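Local atomic coordinates of zinc peptidase (Vibrio cholerae, PDB entry 2GU1), a protein that hydrolyses the peptide cross-links between peptidoglycan strands as a zinc-dependent DD-endopeptidase, probably to make room for new glycans in the growing cell wall. Residues 125-130 with 270-275; 153-158 with 162-167; 178-183 with 190-195. All coordinates share one frame; numbering follows the deposited sequence.

Contact 1. Residues 125-130 with 270-275; sequences VANITQ and HNSVYK
The amide of N127 meets CB of S272, and the amide of Q130 ends beside the backbone carbonyl of H270. Behind the turn 270-275, the ring of Y274 has CG1 of V273 on one face, 4.0 Å above the ring plane and shifted toward the rim, with ND2 of N271 in plane at its edge. F201 packs edge-to-face with the same ring and also meets the H270 ring. N127 projects from the helix with CG anti to its backbone N (chi1 -176°), and Q130, extended beyond CG, reaches the start of the turn, at H270 and N271. The backbones stay well apart, CA of N127 and CA of S272 being 7.1 Å from each other. The turn is held from within: OD1 of N271 accepts from N of Y274 at 2.7 Å, nearly straight, and from N of V273 at 2.8 Å, the latter donor lying well above the carbonyl plane. These bonds close an Asx turn round S272 and probably help to hold its shape. With only 123 Å² buried, the two amides meet the turn mainly at van der Waals distances, a small contact between a helix of the Csd3-type second domain and a turn of the M23 peptidase domain.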
loop_
_atom_site.group_PDB
_atom_site.type_symbol
_atom_site.label_atom_id
_atom_site.label_comp_id
_atom_site.label_asym_id
_atom_site.label_seq_id
_atom_site.Cartn_x
_atom_site.Cartn_y
_atom_site.Cartn_z
ATOM N N VAL A 125 6.896 -16.280 -0.357
ATOM C CA VAL A 125 7.550 -17.131 0.633
ATOM C C VAL A 125 7.661 -16.368 1.952
ATOM O O VAL A 125 7.432 -16.928 3.028
ATOM C CB VAL A 125 8.962 -17.551 0.167
ATOM C CG1 VAL A 125 9.687 -18.316 1.281
ATOM C CG2 VAL A 125 8.852 -18.409 -1.084
ATOM N N ALA A 126 8.004 -15.085 1.863
ATOM C CA ALA A 126 8.123 -14.247 3.050
ATOM C C ALA A 126 6.762 -14.148 3.744
ATOM O O ALA A 126 6.664 -14.306 4.960
ATOM C CB ALA A 126 8.612 -12.866 2.664
ATOM N N ASN A 127 5.714 -13.894 2.967
ATOM C CA ASN A 127 4.365 -13.786 3.521
ATOM C C ASN A 127 4.011 -15.085 4.241
ATOM O O ASN A 127 3.493 -15.072 5.359
ATOM C CB ASN A 127 3.349 -13.497 2.399
ATOM C CG ASN A 127 1.933 -13.274 2.924
ATOM O OD1 ASN A 127 1.734 -12.967 4.105
ATOM N ND2 ASN A 127 0.944 -13.408 2.043
ATOM N N ILE A 128 4.310 -16.209 3.601
ATOM C CA ILE A 128 4.025 -17.516 4.186
ATOM C C ILE A 128 4.777 -17.750 5.497
ATOM O O ILE A 128 4.173 -18.128 6.506
ATOM C CB ILE A 128 4.366 -18.653 3.192
ATOM C CG1 ILE A 128 3.410 -18.594 1.995
ATOM C CG2 ILE A 128 4.259 -20.007 3.887
ATOM C CD1 ILE A 128 3.739 -19.570 0.876
ATOM N N THR A 129 6.090 -17.530 5.492
ATOM C CA THR A 129 6.870 -17.743 6.707
ATOM C C THR A 129 6.425 -16.790 7.814
ATOM O O THR A 129 6.441 -17.150 8.991
ATOM C CB THR A 129 8.394 -17.586 6.448
ATOM O OG1 THR A 129 8.660 -16.324 5.831
ATOM C CG2 THR A 129 8.891 -18.703 5.542
ATOM N N GLN A 130 6.009 -15.586 7.429
ATOM C CA GLN A 130 5.537 -14.586 8.386
ATOM C C GLN A 130 4.264 -15.074 9.070
ATOM O O GLN A 130 4.181 -15.117 10.292
ATOM C CB GLN A 130 5.253 -13.263 7.668
ATOM C CG GLN A 130 4.534 -12.227 8.520
ATOM C CD GLN A 130 3.843 -11.155 7.677
ATOM O OE1 GLN A 130 2.977 -11.459 6.846
ATOM N NE2 GLN A 130 4.220 -9.896 7.892
ATOM N N HIS A 270 1.561 -4.018 7.115
ATOM C CA HIS A 270 1.267 -4.891 8.238
ATOM C C HIS A 270 1.159 -6.349 7.820
ATOM O O HIS A 270 1.621 -7.241 8.533
ATOM C CB HIS A 270 -0.014 -4.412 8.905
ATOM C CG HIS A 270 0.071 -2.993 9.370
ATOM N ND1 HIS A 270 0.925 -2.594 10.376
ATOM C CD2 HIS A 270 -0.529 -1.867 8.919
ATOM C CE1 HIS A 270 0.847 -1.284 10.524
ATOM N NE2 HIS A 270 -0.027 -0.818 9.651
ATOM N N ASN A 271 0.536 -6.581 6.669
ATOM C CA ASN A 271 0.411 -7.928 6.120
ATOM C C ASN A 271 0.025 -7.805 4.649
ATOM O O ASN A 271 0.087 -6.715 4.087
ATOM C CB ASN A 271 -0.607 -8.765 6.914
ATOM C CG ASN A 271 -2.045 -8.336 6.685
ATOM O OD1 ASN A 271 -2.320 -7.362 5.991
ATOM N ND2 ASN A 271 -2.979 -9.078 7.280
ATOM N N SER A 272 -0.355 -8.911 4.021
ATOM C CA SER A 272 -0.713 -8.897 2.607
ATOM C C SER A 272 -1.883 -7.983 2.235
ATOM O O SER A 272 -2.047 -7.622 1.068
ATOM C CB SER A 272 -1.031 -10.325 2.142
ATOM O OG SER A 272 -2.013 -10.929 2.973
ATOM N N VAL A 273 -2.674 -7.586 3.227
ATOM C CA VAL A 273 -3.848 -6.760 2.976
ATOM C C VAL A 273 -3.783 -5.315 3.496
ATOM O O VAL A 273 -4.206 -4.379 2.810
ATOM C CB VAL A 273 -5.100 -7.455 3.587
ATOM C CG1 VAL A 273 -6.331 -6.588 3.423
ATOM C CG2 VAL A 273 -5.309 -8.829 2.927
ATOM N N TYR A 274 -3.244 -5.141 4.697
ATOM C CA TYR A 274 -3.190 -3.830 5.347
ATOM C C TYR A 274 -1.891 -3.027 5.320
ATOM O O TYR A 274 -0.798 -3.572 5.454
ATOM C CB TYR A 274 -3.585 -3.988 6.816
ATOM C CG TYR A 274 -4.994 -4.465 7.051
ATOM C CD1 TYR A 274 -6.062 -3.565 7.067
ATOM C CD2 TYR A 274 -5.263 -5.820 7.268
ATOM C CE1 TYR A 274 -7.357 -3.994 7.296
ATOM C CE2 TYR A 274 -6.564 -6.261 7.497
ATOM C CZ TYR A 274 -7.604 -5.339 7.514
ATOM O OH TYR A 274 -8.882 -5.753 7.783
ATOM N N LYS A 275 -2.042 -1.714 5.169
ATOM C CA LYS A 275 -0.928 -0.778 5.204
ATOM C C LYS A 275 -1.493 0.458 5.908
ATOM O O LYS A 275 -2.707 0.687 5.902
ATOM C CB LYS A 275 -0.471 -0.357 3.802
ATOM C CG LYS A 275 0.093 -1.446 2.896
ATOM C CD LYS A 275 0.544 -0.809 1.581
ATOM C CE LYS A 275 1.122 -1.825 0.591
ATOM N NZ LYS A 275 0.071 -2.721 0.035
#

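Contact 2. Residues 153-158 with 162-167; sequences KQQYLG and TGNSEI
Q155 and N164 stand side by side across the paired strands, pointing the same way with their amide planes 39° apart, while the T162 side chain crosses Q155 obliquely near its base. The extended Q155 chain passes OG1 of T162, which comes within 3.5 Å of Q155 CB. That hydroxyl sits between the backbone N and the carbonyl carbon of its own residue (chi1 70°), a placing that lets it do two jobs. OG1 of T162 donates to O of Q155 at 3.0 Å from above the carbonyl plane, and it accepts from N of N164 at 3.1 Å, forming an ST turn. N of T162 reaches the same Q155 oxygen from the same face, so two donors grip one carbonyl. CG2 of T162 lies along the backbone of Y156 and 4.1 Å from CB of L157. On the opposite face, CG of Q154 rests on CB of S165. Farther along, K153 and E166 form a hydrogen-bonded pair, N of K153 to O of E166 being 2.8 Å; beyond it, K153 NZ forms a salt bridge with E100, and E166 OE2 one with R319. The strands run at 164° to each other, and the chain turns a corner at G163. This is the end of an antiparallel beta hairpin, strands 147-157 and 160-173, within the five-stranded sheet of the Csd3-like second domain.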
loop_
_atom_site.group_PDB
_atom_site.type_symbol
_atom_site.label_atom_id
_atom_site.label_comp_id
_atom_site.label_asym_id
_atom_site.label_seq_id
_atom_site.Cartn_x
_atom_site.Cartn_y
_atom_site.Cartn_z
ATOM N N LYS A 153 -4.842 -16.967 -5.569
ATOM C CA LYS A 153 -5.806 -16.446 -6.522
ATOM C C LYS A 153 -5.004 -15.500 -7.396
ATOM O O LYS A 153 -4.304 -14.627 -6.886
ATOM C CB LYS A 153 -6.920 -15.670 -5.816
ATOM C CG LYS A 153 -8.013 -16.542 -5.238
ATOM C CD LYS A 153 -9.192 -15.699 -4.763
ATOM C CE LYS A 153 -10.401 -16.575 -4.461
ATOM N NZ LYS A 153 -10.852 -17.316 -5.675
ATOM N N GLN A 154 -5.087 -15.691 -8.708
ATOM C CA GLN A 154 -4.367 -14.840 -9.651
ATOM C C GLN A 154 -5.357 -14.113 -10.544
ATOM O O GLN A 154 -6.250 -14.730 -11.113
ATOM C CB GLN A 154 -3.428 -15.674 -10.522
ATOM C CG GLN A 154 -2.143 -16.103 -9.839
ATOM C CD GLN A 154 -1.293 -16.982 -10.740
ATOM O OE1 GLN A 154 -0.092 -17.133 -10.526
ATOM N NE2 GLN A 154 -1.922 -17.574 -11.748
ATOM N N GLN A 155 -5.194 -12.801 -10.669
ATOM C CA GLN A 155 -6.094 -12.027 -11.504
ATOM C C GLN A 155 -5.579 -11.984 -12.933
ATOM O O GLN A 155 -4.384 -11.787 -13.179
ATOM C CB GLN A 155 -6.245 -10.608 -10.954
ATOM C CG GLN A 155 -7.170 -9.707 -11.759
ATOM C CD GLN A 155 -7.291 -8.324 -11.141
ATOM O OE1 GLN A 155 -6.306 -7.762 -10.670
ATOM N NE2 GLN A 155 -8.503 -7.765 -11.152
ATOM N N TYR A 156 -6.493 -12.203 -13.868
ATOM C CA TYR A 156 -6.181 -12.175 -15.289
ATOM C C TYR A 156 -7.117 -11.199 -15.983
ATOM O O TYR A 156 -8.145 -10.814 -15.439
ATOM C CB TYR A 156 -6.369 -13.563 -15.915
ATOM C CG TYR A 156 -5.125 -14.416 -15.913
ATOM C CD1 TYR A 156 -4.539 -14.829 -14.715
ATOM C CD2 TYR A 156 -4.516 -14.794 -17.109
ATOM C CE1 TYR A 156 -3.373 -15.595 -14.708
ATOM C CE2 TYR A 156 -3.350 -15.563 -17.115
ATOM C CZ TYR A 156 -2.786 -15.960 -15.912
ATOM O OH TYR A 156 -1.643 -16.724 -15.911
ATOM N N LEU A 157 -6.724 -10.783 -17.177
ATOM C CA LEU A 157 -7.534 -9.908 -18.004
ATOM C C LEU A 157 -7.523 -10.674 -19.309
ATOM O O LEU A 157 -6.506 -10.716 -19.998
ATOM C CB LEU A 157 -6.881 -8.546 -18.202
ATOM C CG LEU A 157 -7.746 -7.611 -19.058
ATOM C CD1 LEU A 157 -9.125 -7.453 -18.421
ATOM C CD2 LEU A 157 -7.061 -6.260 -19.198
ATOM N N GLY A 158 -8.646 -11.294 -19.643
ATOM C CA GLY A 158 -8.671 -12.088 -20.850
ATOM C C GLY A 158 -7.653 -13.194 -20.637
ATOM O O GLY A 158 -7.747 -13.951 -19.672
ATOM N N THR A 162 -2.399 -10.237 -14.946
ATOM C CA THR A 162 -2.236 -8.844 -14.532
ATOM C C THR A 162 -1.062 -8.667 -13.580
ATOM O O THR A 162 -0.528 -7.571 -13.437
ATOM C CB THR A 162 -3.506 -8.323 -13.839
ATOM O OG1 THR A 162 -3.655 -8.966 -12.563
ATOM C CG2 THR A 162 -4.732 -8.619 -14.688
ATOM N N GLY A 163 -0.653 -9.754 -12.939
ATOM C CA GLY A 163 0.436 -9.673 -11.987
ATOM C C GLY A 163 -0.104 -9.563 -10.570
ATOM O O GLY A 163 0.643 -9.687 -9.594
ATOM N N ASN A 164 -1.406 -9.326 -10.455
ATOM C CA ASN A 164 -2.052 -9.211 -9.158
ATOM C C ASN A 164 -2.380 -10.618 -8.656
ATOM O O ASN A 164 -2.883 -11.444 -9.413
ATOM C CB ASN A 164 -3.341 -8.387 -9.282
ATOM C CG ASN A 164 -3.071 -6.908 -9.546
ATOM O OD1 ASN A 164 -3.923 -6.192 -10.076
ATOM N ND2 ASN A 164 -1.886 -6.444 -9.168
ATOM N N SER A 165 -2.079 -10.890 -7.386
ATOM C CA SER A 165 -2.353 -12.203 -6.805
ATOM C C SER A 165 -2.502 -12.096 -5.295
ATOM O O SER A 165 -2.079 -11.109 -4.694
ATOM C CB SER A 165 -1.208 -13.172 -7.101
ATOM O OG SER A 165 -0.058 -12.786 -6.368
ATOM N N GLU A 166 -3.083 -13.130 -4.693
ATOM C CA GLU A 166 -3.282 -13.157 -3.245
ATOM C C GLU A 166 -3.347 -14.594 -2.742
ATOM O O GLU A 166 -4.040 -15.439 -3.321
ATOM C CB GLU A 166 -4.575 -12.418 -2.864
ATOM C CG GLU A 166 -4.730 -12.205 -1.358
ATOM C CD GLU A 166 -5.920 -11.334 -1.004
ATOM O OE1 GLU A 166 -7.050 -11.863 -0.922
ATOM O OE2 GLU A 166 -5.719 -10.114 -0.817
ATOM N N ILE A 167 -2.597 -14.876 -1.684
ATOM C CA ILE A 167 -2.589 -16.207 -1.087
ATOM C C ILE A 167 -3.857 -16.317 -0.251
ATOM O O ILE A 167 -4.137 -15.440 0.574
ATOM C CB ILE A 167 -1.366 -16.396 -0.164
ATOM C CG1 ILE A 167 -0.082 -16.103 -0.945
ATOM C CG2 ILE A 167 -1.384 -17.787 0.442
ATOM C CD1 ILE A 167 1.205 -16.390 -0.158
#

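Contact 3. Residues 178-183 with 190-195; sequences DVSAFL and YDRAGN
F182 and Y190 form an antiparallel hydrogen-bonded pair, with N of F182 to O of Y190 at 2.9 Å and N of Y190 to O of F182 also at 2.9 Å. Beyond this pair the second segment leaves the strand in a type I turn from D191 to G194. CA of A181 lies 3.2 Å from O of Y190, a CA-H...O contact beside the strand bonds. The turn is tied by D191: its OD1 accepts from N of N195 from above the carboxylate plane, and OD2 of D191 takes ND2 of N195 on its syn lone pair at 3.1 Å, in the plane of that amide. Across the hairpin, R192 bends at chi3 (73°), which brings its end beside S180 and F182. CG of R192 passes 3.2 Å from OG of S180 and lies in plane at the edge of the F182 ring. NH1 of R192 comes to the same ring's edge, 3.8 Å from CZ of F182, while CE2 of the ring sits over one face of the guanidinium, the two planes being 83° apart. The hydroxyl of Y190 is hydrogen-bonded with D186 and R188, and A181, on the other face of the sheet, packs on M132. Because the arginine meets the rim of the phenyl group, its contact is probably mainly van der Waals and is not a cation-pi stack; the strand bonds supply the polar hold.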
loop_
_atom_site.group_PDB
_atom_site.type_symbol
_atom_site.label_atom_id
_atom_site.label_comp_id
_atom_site.label_asym_id
_atom_site.label_seq_id
_atom_site.Cartn_x
_atom_site.Cartn_y
_atom_site.Cartn_z
ATOM N N ASP A 178 -0.021 -31.740 11.331
ATOM C CA ASP A 178 -0.461 -30.892 10.223
ATOM C C ASP A 178 -0.903 -29.503 10.668
ATOM O O ASP A 178 -1.526 -29.345 11.719
ATOM C CB ASP A 178 -1.610 -31.565 9.469
ATOM C CG ASP A 178 -1.179 -32.837 8.774
ATOM O OD1 ASP A 178 -2.051 -33.539 8.219
ATOM O OD2 ASP A 178 0.034 -33.128 8.778
ATOM N N VAL A 179 -0.581 -28.502 9.855
ATOM C CA VAL A 179 -0.947 -27.122 10.149
ATOM C C VAL A 179 -1.555 -26.458 8.914
ATOM O O VAL A 179 -1.093 -26.674 7.797
ATOM C CB VAL A 179 0.285 -26.296 10.576
ATOM C CG1 VAL A 179 -0.158 -24.939 11.088
ATOM C CG2 VAL A 179 1.078 -27.041 11.636
ATOM N N SER A 180 -2.592 -25.652 9.112
ATOM C CA SER A 180 -3.222 -24.965 7.989
ATOM C C SER A 180 -3.830 -23.632 8.417
ATOM O O SER A 180 -4.349 -23.500 9.529
ATOM C CB SER A 180 -4.291 -25.859 7.351
ATOM O OG SER A 180 -5.352 -26.114 8.253
ATOM N N ALA A 181 -3.752 -22.643 7.534
ATOM C CA ALA A 181 -4.286 -21.318 7.810
ATOM C C ALA A 181 -5.049 -20.822 6.586
ATOM O O ALA A 181 -4.697 -21.150 5.450
ATOM C CB ALA A 181 -3.156 -20.353 8.153
ATOM N N PHE A 182 -6.081 -20.021 6.825
ATOM C CA PHE A 182 -6.924 -19.495 5.752
ATOM C C PHE A 182 -7.143 -18.001 5.920
ATOM O O PHE A 182 -7.309 -17.520 7.043
ATOM C CB PHE A 182 -8.282 -20.203 5.778
ATOM C CG PHE A 182 -8.184 -21.697 5.744
ATOM C CD1 PHE A 182 -8.029 -22.375 4.535
ATOM C CD2 PHE A 182 -8.260 -22.434 6.919
ATOM C CE1 PHE A 182 -7.942 -23.764 4.503
ATOM C CE2 PHE A 182 -8.174 -23.822 6.898
ATOM C CZ PHE A 182 -8.019 -24.489 5.685
ATOM N N LEU A 183 -7.139 -17.274 4.806
ATOM C CA LEU A 183 -7.347 -15.828 4.826
ATOM C C LEU A 183 -8.839 -15.563 5.024
ATOM O O LEU A 183 -9.652 -15.991 4.221
ATOM C CB LEU A 183 -6.878 -15.209 3.505
ATOM C CG LEU A 183 -7.008 -13.698 3.299
ATOM C CD1 LEU A 183 -6.304 -12.953 4.401
ATOM C CD2 LEU A 183 -6.408 -13.319 1.944
ATOM N N TYR A 190 -6.367 -17.262 9.787
ATOM C CA TYR A 190 -6.817 -17.977 10.986
ATOM C C TYR A 190 -6.550 -19.468 10.813
ATOM O O TYR A 190 -6.497 -19.959 9.680
ATOM C CB TYR A 190 -8.328 -17.799 11.182
ATOM C CG TYR A 190 -8.752 -16.409 11.600
ATOM C CD1 TYR A 190 -9.211 -16.163 12.901
ATOM C CD2 TYR A 190 -8.712 -15.347 10.703
ATOM C CE1 TYR A 190 -9.621 -14.892 13.290
ATOM C CE2 TYR A 190 -9.121 -14.061 11.080
ATOM C CZ TYR A 190 -9.575 -13.846 12.376
ATOM O OH TYR A 190 -9.982 -12.591 12.760
ATOM N N ASP A 191 -6.373 -20.190 11.918
ATOM C CA ASP A 191 -6.185 -21.629 11.805
ATOM C C ASP A 191 -7.584 -22.241 11.775
ATOM O O ASP A 191 -8.574 -21.508 11.853
ATOM C CB ASP A 191 -5.350 -22.211 12.961
ATOM C CG ASP A 191 -5.943 -21.945 14.336
ATOM O OD1 ASP A 191 -7.181 -21.857 14.475
ATOM O OD2 ASP A 191 -5.143 -21.851 15.293
ATOM N N ARG A 192 -7.678 -23.563 11.677
ATOM C CA ARG A 192 -8.985 -24.221 11.597
ATOM C C ARG A 192 -9.884 -24.037 12.810
ATOM O O ARG A 192 -11.105 -24.154 12.693
ATOM C CB ARG A 192 -8.821 -25.719 11.329
ATOM C CG ARG A 192 -7.902 -26.047 10.167
ATOM C CD ARG A 192 -7.958 -27.530 9.851
ATOM N NE ARG A 192 -9.222 -27.863 9.216
ATOM C CZ ARG A 192 -9.374 -28.063 7.911
ATOM N NH1 ARG A 192 -8.334 -27.976 7.095
ATOM N NH2 ARG A 192 -10.573 -28.326 7.422
ATOM N N ALA A 193 -9.292 -23.753 13.970
ATOM C CA ALA A 193 -10.084 -23.566 15.184
ATOM C C ALA A 193 -10.589 -22.134 15.305
ATOM O O ALA A 193 -11.327 -21.799 16.231
ATOM C CB ALA A 193 -9.259 -23.942 16.416
ATOM N N GLY A 194 -10.187 -21.284 14.371
ATOM C CA GLY A 194 -10.635 -19.905 14.413
ATOM C C GLY A 194 -9.700 -18.975 15.169
ATOM O O GLY A 194 -10.076 -17.862 15.504
ATOM N N ASN A 195 -8.486 -19.423 15.460
ATOM C CA ASN A 195 -7.535 -18.565 16.151
ATOM C C ASN A 195 -6.784 -17.762 15.087
ATOM O O ASN A 195 -6.280 -18.333 14.126
ATOM C CB ASN A 195 -6.538 -19.407 16.956
ATOM C CG ASN A 195 -7.217 -20.315 17.961
ATOM O OD1 ASN A 195 -7.918 -19.855 18.860
ATOM N ND2 ASN A 195 -7.016 -21.617 17.807
#

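Contact 1 is the partly buried one, where the Csd3-like second domain meets the M23 peptidase domain; contacts 2 and 3 are surface hairpins of a single five-stranded sheet. Their chemistry follows this division: both hairpins are zipped by backbone hydrogen bonds, whereas contact 1 relies on side chains that merely touch. In that sheet strand 160-173 of contact 2 neighbours strand 179-183 of contact 3, and O of I167 lies 3.4 Å from CD2 of L183. Contact 2 also backs onto contact 1: CD1 of I167 packs 3.8 Å from CG1 of I128, and E166 meets V273 of the peptidase domain. Contacts 1 and 3 approach to about 4 Å between nearest atoms without touching.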